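Local coordinates for protein probable FAD-dependent oxidoreductase PA4991 (Pseudomonas aeruginosa PAO1, PDB 5EZ7) that binds one FAD per subunit and probably works as an FAD-dependent oxidoreductase of the DAO family, with a physiological substrate that is still unknown, at residues 72-75 and 76-79; 281-285 and 286-290; 358-361 and 362-366. All blocks are in the same frame, centred on the assembly; numbering follows the deposited sequence.

Contact 1 of 3, residues 72-75 and 76-79; sequences IADM and PRRW
Asp74 and Arg77 form a two-nitrogen, side-on salt bridge. Arg77 NE gives its hydrogen to Asp74 OD1 (2.9 Å), which lies in the guanidinium plane, while Arg77 NH2 makes a more bent bond to the syn lone pair of Asp74 OD2, its 2.5 Å not to be read closely. The carboxylate and guanidinium planes are turned 38° apart. Arg77 runs extended through chi1 and chi2, then bends at chi3 (64°), back to the aspartate.

Two backbone bonds wind the chain into helix 75-82: Arg78 N to Asp74 O (3.1 Å) and Trp79 N to Met75 O (2.9 Å). A water accepts from Arg77 N and donates to Ala73 O, joining helix 70-73 to the new turn.

Met75 SD stands at the edge of the Trp79 five-membered ring, 5.1 Å from the centroid, a Met-aromatic contact. Met75 also lies side by side with Arg78, its CE 3.6 Å from Arg78 NH1.

Arg78 forms salt bridges to Asp355 and Glu88, and Trp79 NE1 donates to Ala348 O, in the FAD site. Arg77's charge is thus balanced within the turn and Arg78's by acids outside it, while the buried indole, N-H satisfied, ties the helix start to the flavin-binding loop.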
loop_
_atom_site.group_PDB
_atom_site.type_symbol
_atom_site.label_atom_id
_atom_site.label_comp_id
_atom_site.label_asym_id
_atom_site.label_seq_id
_atom_site.Cartn_x
_atom_site.Cartn_y
_atom_site.Cartn_z
ATOM N N ILE A 72 -11.071 -2.018 9.748
ATOM C CA ILE A 72 -9.692 -2.459 9.984
ATOM C C ILE A 72 -9.556 -3.791 10.758
ATOM O O ILE A 72 -8.688 -4.595 10.430
ATOM C CB ILE A 72 -8.849 -1.345 10.670
ATOM C CG1 ILE A 72 -7.364 -1.657 10.633
ATOM C CG2 ILE A 72 -9.260 -1.135 12.113
ATOM C CD1 ILE A 72 -6.788 -1.579 9.253
ATOM N N ALA A 73 -10.411 -4.023 11.750
ATOM C CA ALA A 73 -10.320 -5.216 12.641
ATOM C C ALA A 73 -10.434 -6.563 11.904
ATOM O O ALA A 73 -9.848 -7.581 12.306
ATOM C CB ALA A 73 -11.396 -5.139 13.723
ATOM N N ASP A 74 -11.186 -6.543 10.812
ATOM C CA ASP A 74 -11.392 -7.711 9.982
ATOM C C ASP A 74 -10.327 -7.901 8.872
ATOM O O ASP A 74 -10.366 -8.894 8.153
ATOM C CB ASP A 74 -12.793 -7.611 9.368
ATOM C CG ASP A 74 -13.342 -8.956 8.960
ATOM O OD1 ASP A 74 -13.371 -9.874 9.813
ATOM O OD2 ASP A 74 -13.733 -9.106 7.778
ATOM N N MET A 75 -9.363 -6.982 8.739
ATOM C CA MET A 75 -8.420 -7.040 7.618
ATOM C C MET A 75 -7.463 -8.248 7.685
ATOM O O MET A 75 -7.416 -9.005 6.733
ATOM C CB MET A 75 -7.698 -5.710 7.428
ATOM C CG MET A 75 -8.550 -4.596 6.795
ATOM S SD MET A 75 -9.381 -4.960 5.203
ATOM C CE MET A 75 -11.072 -5.075 5.751
ATOM N N PRO A 76 -6.775 -8.492 8.822
ATOM C CA PRO A 76 -5.907 -9.696 8.835
ATOM C C PRO A 76 -6.626 -11.001 8.442
ATOM O O PRO A 76 -6.087 -11.766 7.659
ATOM C CB PRO A 76 -5.361 -9.756 10.280
ATOM C CG PRO A 76 -5.593 -8.388 10.836
ATOM C CD PRO A 76 -6.846 -7.870 10.157
ATOM N N ARG A 77 -7.836 -11.234 8.928
ATOM C CA ARG A 77 -8.584 -12.422 8.491
ATOM C C ARG A 77 -8.814 -12.402 6.966
ATOM O O ARG A 77 -8.501 -13.347 6.253
ATOM C CB ARG A 77 -9.913 -12.522 9.242
ATOM C CG ARG A 77 -10.746 -13.759 8.928
ATOM C CD ARG A 77 -12.165 -13.639 9.499
ATOM N NE ARG A 77 -12.939 -12.548 8.889
ATOM C CZ ARG A 77 -13.528 -12.594 7.690
ATOM N NH1 ARG A 77 -13.462 -13.686 6.941
ATOM N NH2 ARG A 77 -14.196 -11.540 7.212
ATOM N N ARG A 78 -9.341 -11.302 6.466
ATOM C CA ARG A 78 -9.579 -11.191 5.030
ATOM C C ARG A 78 -8.336 -11.401 4.133
ATOM O O ARG A 78 -8.413 -12.114 3.151
ATOM C CB ARG A 78 -10.295 -9.886 4.727
ATOM C CG ARG A 78 -11.756 -9.946 5.190
ATOM C CD ARG A 78 -12.550 -8.682 4.885
ATOM N NE ARG A 78 -12.692 -8.442 3.463
ATOM C CZ ARG A 78 -13.271 -7.359 2.949
ATOM N NH1 ARG A 78 -13.767 -6.415 3.756
ATOM N NH2 ARG A 78 -13.344 -7.206 1.619
ATOM N N TRP A 79 -7.190 -10.841 4.505
ATOM C CA TRP A 79 -5.964 -11.006 3.723
ATOM C C TRP A 79 -5.419 -12.412 3.814
ATOM O O TRP A 79 -4.995 -12.978 2.813
ATOM C CB TRP A 79 -4.892 -10.039 4.189
ATOM C CG TRP A 79 -5.131 -8.650 3.795
ATOM C CD1 TRP A 79 -6.020 -7.823 4.320
ATOM C CD2 TRP A 79 -4.420 -7.912 2.823
ATOM N NE1 TRP A 79 -5.935 -6.592 3.745
ATOM C CE2 TRP A 79 -4.953 -6.624 2.812
ATOM C CE3 TRP A 79 -3.380 -8.216 1.945
ATOM C CZ2 TRP A 79 -4.500 -5.633 1.966
ATOM C CZ3 TRP A 79 -2.915 -7.222 1.104
ATOM C CH2 TRP A 79 -3.471 -5.938 1.135
HETATM O O HOH W 1 -9.339 -10.091 11.411
#

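Contact 2 of 3, residues 281-285 and 286-290; sequences VARDE and AAQIA
Arg283 and Gln288 face each other across a sharp break between two helices. Helix 278-282 ends as Arg283 swings to an extended psi of 141°, Asp284 stays extended, and helix 285-299 starts at Glu285. The first turn of the new helix is closed by Gln288 N to Asp284 O and Ile289 N to Glu285 O, both 2.8 Å.

Asp284 is the N-cap. Its CG sits between the backbone N and the carbonyl carbon (chi1 55°), from where OD1 accepts a straight but weak bond from Ala287 N at 3.3 Å. A water donates to the same OD1 and accepts from Ala286 N, so a second amide of the first turn is served through solvent. The negative charge at this end of the helix would be expected to suit its dipole.

Arg283 holds Gln288 side-on: NE (2.9 Å) and NH2 (3.0 Å) both donate to Gln288 OE1, which lies in the guanidinium plane. The NH2 bond comes in on a carbonyl lone pair, that from NE is tilted out of the amide plane, and the two flat groups are nearly coplanar. Nearer the backbone, Arg283 CB rests on Ala287 CB at 3.9 Å. Further round the helix, the side chains of Glu285 and Ile289 lie side by side, Glu285 CG 3.8 Å from Ile289 CD1.

The other end of the Gln288 amide is fixed as well, since NE2 donates to Ile275 O and His230 O. Glu285 and Ile289 pack on strand 309-320, whereas Val281 and Gln288 touch strand 224-236, so both helices lie against neighbouring strands of the eight-stranded sheet.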
loop_
_atom_site.group_PDB
_atom_site.type_symbol
_atom_site.label_atom_id
_atom_site.label_comp_id
_atom_site.label_asym_id
_atom_site.label_seq_id
_atom_site.Cartn_x
_atom_site.Cartn_y
_atom_site.Cartn_z
ATOM N N VAL A 281 11.037 13.755 10.473
ATOM C CA VAL A 281 10.912 14.571 9.271
ATOM C C VAL A 281 11.787 15.817 9.370
ATOM O O VAL A 281 12.437 16.166 8.406
ATOM C CB VAL A 281 9.429 14.913 8.917
ATOM C CG1 VAL A 281 9.340 15.925 7.775
ATOM C CG2 VAL A 281 8.667 13.649 8.507
ATOM N N ALA A 282 11.852 16.453 10.531
ATOM C CA ALA A 282 12.630 17.694 10.653
ATOM C C ALA A 282 14.165 17.466 10.655
ATOM O O ALA A 282 14.917 18.360 10.294
ATOM C CB ALA A 282 12.201 18.466 11.896
ATOM N N ARG A 283 14.621 16.295 11.075
ATOM C CA ARG A 283 16.040 15.961 11.047
ATOM C C ARG A 283 16.496 15.646 9.614
ATOM O O ARG A 283 15.794 14.979 8.832
ATOM C CB ARG A 283 16.339 14.736 11.936
ATOM C CG ARG A 283 16.180 14.954 13.442
ATOM C CD ARG A 283 16.655 13.738 14.253
ATOM N NE ARG A 283 15.682 12.641 14.196
ATOM C CZ ARG A 283 14.713 12.392 15.087
ATOM N NH1 ARG A 283 14.541 13.141 16.188
ATOM N NH2 ARG A 283 13.908 11.348 14.891
ATOM N N ASP A 284 17.697 16.094 9.289
ATOM C CA ASP A 284 18.339 15.732 8.031
ATOM C C ASP A 284 18.809 14.268 8.071
ATOM O O ASP A 284 18.696 13.582 9.093
ATOM C CB ASP A 284 19.492 16.707 7.690
ATOM C CG ASP A 284 20.539 16.814 8.821
ATOM O OD1 ASP A 284 21.455 15.944 8.894
ATOM O OD2 ASP A 284 20.408 17.760 9.660
ATOM N N GLU A 285 19.332 13.797 6.948
ATOM C CA GLU A 285 19.665 12.391 6.790
ATOM C C GLU A 285 20.652 11.816 7.872
ATOM O O GLU A 285 20.406 10.736 8.446
ATOM C CB GLU A 285 20.174 12.133 5.366
ATOM C CG GLU A 285 20.338 10.642 5.092
ATOM C CD GLU A 285 20.908 10.291 3.725
ATOM O OE1 GLU A 285 21.717 11.107 3.216
ATOM O OE2 GLU A 285 20.557 9.184 3.194
ATOM N N ALA A 286 21.737 12.553 8.120
ATOM C CA ALA A 286 22.741 12.182 9.093
ATOM C C ALA A 286 22.233 12.210 10.529
ATOM O O ALA A 286 22.491 11.293 11.280
ATOM C CB ALA A 286 23.975 13.069 8.951
ATOM N N ALA A 287 21.547 13.278 10.907
ATOM C CA ALA A 287 20.856 13.337 12.198
ATOM C C ALA A 287 19.831 12.194 12.354
ATOM O O ALA A 287 19.743 11.576 13.411
ATOM C CB ALA A 287 20.183 14.697 12.374
ATOM N N GLN A 288 19.088 11.891 11.286
ATOM C CA GLN A 288 18.102 10.793 11.341
ATOM C C GLN A 288 18.744 9.415 11.455
ATOM O O GLN A 288 18.281 8.579 12.237
ATOM C CB GLN A 288 17.130 10.854 10.155
ATOM C CG GLN A 288 16.056 9.773 10.159
ATOM C CD GLN A 288 15.027 9.916 11.271
ATOM O OE1 GLN A 288 15.283 10.497 12.333
ATOM N NE2 GLN A 288 13.850 9.384 11.025
ATOM N N ILE A 289 19.812 9.197 10.688
ATOM C CA ILE A 289 20.647 8.006 10.833
ATOM C C ILE A 289 21.227 7.919 12.225
ATOM O O ILE A 289 21.117 6.896 12.853
ATOM C CB ILE A 289 21.751 7.955 9.762
ATOM C CG1 ILE A 289 21.103 7.512 8.429
ATOM C CG2 ILE A 289 22.912 7.020 10.145
ATOM C CD1 ILE A 289 21.919 7.917 7.199
ATOM N N ALA A 290 21.815 8.995 12.712
ATOM C CA ALA A 290 22.438 8.973 14.033
ATOM C C ALA A 290 21.423 8.635 15.134
ATOM O O ALA A 290 21.744 7.874 16.044
ATOM C CB ALA A 290 23.140 10.287 14.329
HETATM O O HOH W 2 22.690 14.923 6.551
#

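Contact 3 of 3, residues 358-361 and 362-366; sequences CARL and EEDGI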
loop_
_atom_site.group_PDB
_atom_site.type_symbol
_atom_site.label_atom_id
_atom_site.label_comp_id
_atom_site.label_asym_id
_atom_site.label_seq_id
_atom_site.Cartn_x
_atom_site.Cartn_y
_atom_site.Cartn_z
ATOM N N CYS A 358 -17.486 -1.192 -4.908
ATOM C CA CYS A 358 -18.433 -2.218 -5.388
ATOM C C CYS A 358 -19.860 -1.960 -4.872
ATOM O O CYS A 358 -20.814 -2.152 -5.620
ATOM C CB CYS A 358 -17.978 -3.646 -5.043
ATOM S SG CYS A 358 -16.524 -4.157 -5.996
ATOM N N ALA A 359 -19.999 -1.463 -3.642
ATOM C CA ALA A 359 -21.320 -1.094 -3.121
ATOM C C ALA A 359 -21.941 0.115 -3.834
ATOM O O ALA A 359 -23.148 0.212 -3.904
ATOM C CB ALA A 359 -21.277 -0.854 -1.616
ATOM N N ARG A 360 -21.134 1.045 -4.330
ATOM C CA ARG A 360 -21.662 2.128 -5.167
ATOM C C ARG A 360 -22.165 1.608 -6.475
ATOM O O ARG A 360 -23.180 2.056 -6.945
ATOM C CB ARG A 360 -20.607 3.179 -5.459
ATOM C CG ARG A 360 -20.277 3.979 -4.224
ATOM C CD ARG A 360 -21.105 5.243 -4.076
ATOM N NE ARG A 360 -22.469 5.015 -3.591
ATOM C CZ ARG A 360 -23.616 5.311 -4.230
ATOM N NH1 ARG A 360 -23.649 5.871 -5.453
ATOM N NH2 ARG A 360 -24.770 5.039 -3.624
ATOM N N LEU A 361 -21.414 0.686 -7.068
ATOM C CA LEU A 361 -21.766 0.095 -8.345
ATOM C C LEU A 361 -23.032 -0.722 -8.182
ATOM O O LEU A 361 -23.945 -0.607 -8.977
ATOM C CB LEU A 361 -20.663 -0.810 -8.866
ATOM C CG LEU A 361 -19.301 -0.172 -9.123
ATOM C CD1 LEU A 361 -18.300 -1.236 -9.569
ATOM C CD2 LEU A 361 -19.416 0.922 -10.170
ATOM N N GLU A 362 -23.027 -1.559 -7.164
ATOM C CA GLU A 362 -24.170 -2.305 -6.707
ATOM C C GLU A 362 -25.416 -1.408 -6.452
ATOM O O GLU A 362 -26.491 -1.691 -6.991
ATOM C CB GLU A 362 -23.746 -3.091 -5.446
ATOM C CG GLU A 362 -24.840 -3.730 -4.618
ATOM C CD GLU A 362 -25.892 -4.436 -5.468
ATOM O OE1 GLU A 362 -25.502 -5.161 -6.430
ATOM O OE2 GLU A 362 -27.112 -4.245 -5.184
ATOM N N GLU A 363 -25.289 -0.343 -5.658
ATOM C CA GLU A 363 -26.426 0.530 -5.406
ATOM C C GLU A 363 -26.912 1.260 -6.688
ATOM O O GLU A 363 -28.115 1.445 -6.887
ATOM C CB GLU A 363 -26.154 1.528 -4.280
ATOM C CG GLU A 363 -27.414 2.368 -3.993
ATOM C CD GLU A 363 -27.414 3.156 -2.691
ATOM O OE1 GLU A 363 -26.361 3.216 -1.999
ATOM O OE2 GLU A 363 -28.496 3.712 -2.374
ATOM N N ASP A 364 -25.975 1.654 -7.545
ATOM C CA ASP A 364 -26.305 2.402 -8.750
ATOM C C ASP A 364 -26.783 1.535 -9.900
ATOM O O ASP A 364 -27.289 2.065 -10.897
ATOM C CB ASP A 364 -25.122 3.269 -9.204
ATOM C CG ASP A 364 -25.033 4.602 -8.437
ATOM O OD1 ASP A 364 -25.852 4.826 -7.494
ATOM O OD2 ASP A 364 -24.143 5.416 -8.807
ATOM N N GLY A 365 -26.654 0.216 -9.751
ATOM C CA GLY A 365 -27.145 -0.729 -10.727
ATOM C C GLY A 365 -26.228 -0.899 -11.921
ATOM O O GLY A 365 -26.685 -1.285 -12.957
ATOM N N ILE A 366 -24.933 -0.662 -11.777
ATOM C CA ILE A 366 -23.998 -0.779 -12.911
ATOM C C ILE A 366 -23.605 -2.252 -13.085
ATOM O O ILE A 366 -23.086 -2.819 -12.173
ATOM C CB ILE A 366 -22.760 0.136 -12.689
ATOM C CG1 ILE A 366 -23.156 1.613 -12.544
ATOM C CG2 ILE A 366 -21.718 -0.038 -13.775
ATOM C CD1 ILE A 366 -23.841 2.233 -13.759
#
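The guanidinium of Arg360 meets two acids of the next helical turn. Glu363 OE1 comes to its edge, near the plane, and takes a weak, bent hydrogen bond from NH2 at 2.9 Å. Asp364 OD1 approaches obliquely and takes a similarly weak bond from NH1 at 3.2 Å. The carboxylate of Glu363 is turned 57° from the guanidinium plane and that of Asp364 stands almost perpendicular to it, at 84°, so neither acid makes a flat two-pronged pair. Both links are salt bridges all the same, and the three residues form a network. Arg360 is curled at chi2 and chi3, which brings its head down beside the straight chain of Glu363.

Beneath the charges the helical bonds continue, with Glu362 N on Cys358 O and Glu363 N on Ala359 O, then Asp364 N on Arg360 O at 2.9 Å. Gly365 then turns to positive phi (80°), and the chain reverses in a Schellman motif: Ile366 N reaches back to Leu361 O at 3.0 Å, and Gly365 N makes a weak bond to Glu362 O. The apolar contact that goes with the turn is Leu361 CD2 on Ile366 CB, 4.3 Å apart.

Other parts of the fold share these groups. Arg360 NH1 also bridges to Glu335 of strand 332-336, and Asp364 OD2 pairs with Arg201 at the start of strand 201-204. Ile366 O accepts from Tyr31 OH. Leu361 packs on Leu26 of helix 17-28 as well as on Arg201, and Cys358 touches Arg25 and Leu26, so the C-terminal end of helix 350-364 is joined both to helix 17-28 and to the six-stranded sheet of the Rossmann-type part.

In the fold
The contacts follow in series along the chain, each a local helix feature: a junction between two helices in contact 1, an N-cap in contact 2 and a C-terminal Schellman turn in contact 3. Contacts 1 and 3 are closest, their centres about 23 Å apart, and helix 350-364 connects them: Pro351 and Asp355 meet the side chains of contact 1, and the helix ends in contact 3. The centre of contact 2 lies about 34 Å from that of contact 1 and about 47 Å from that of contact 3, across the chain's centre from the latter, on the eight-stranded sheet. Contact 1 thus sits beside the FAD, the others toward opposite ends of the molecule.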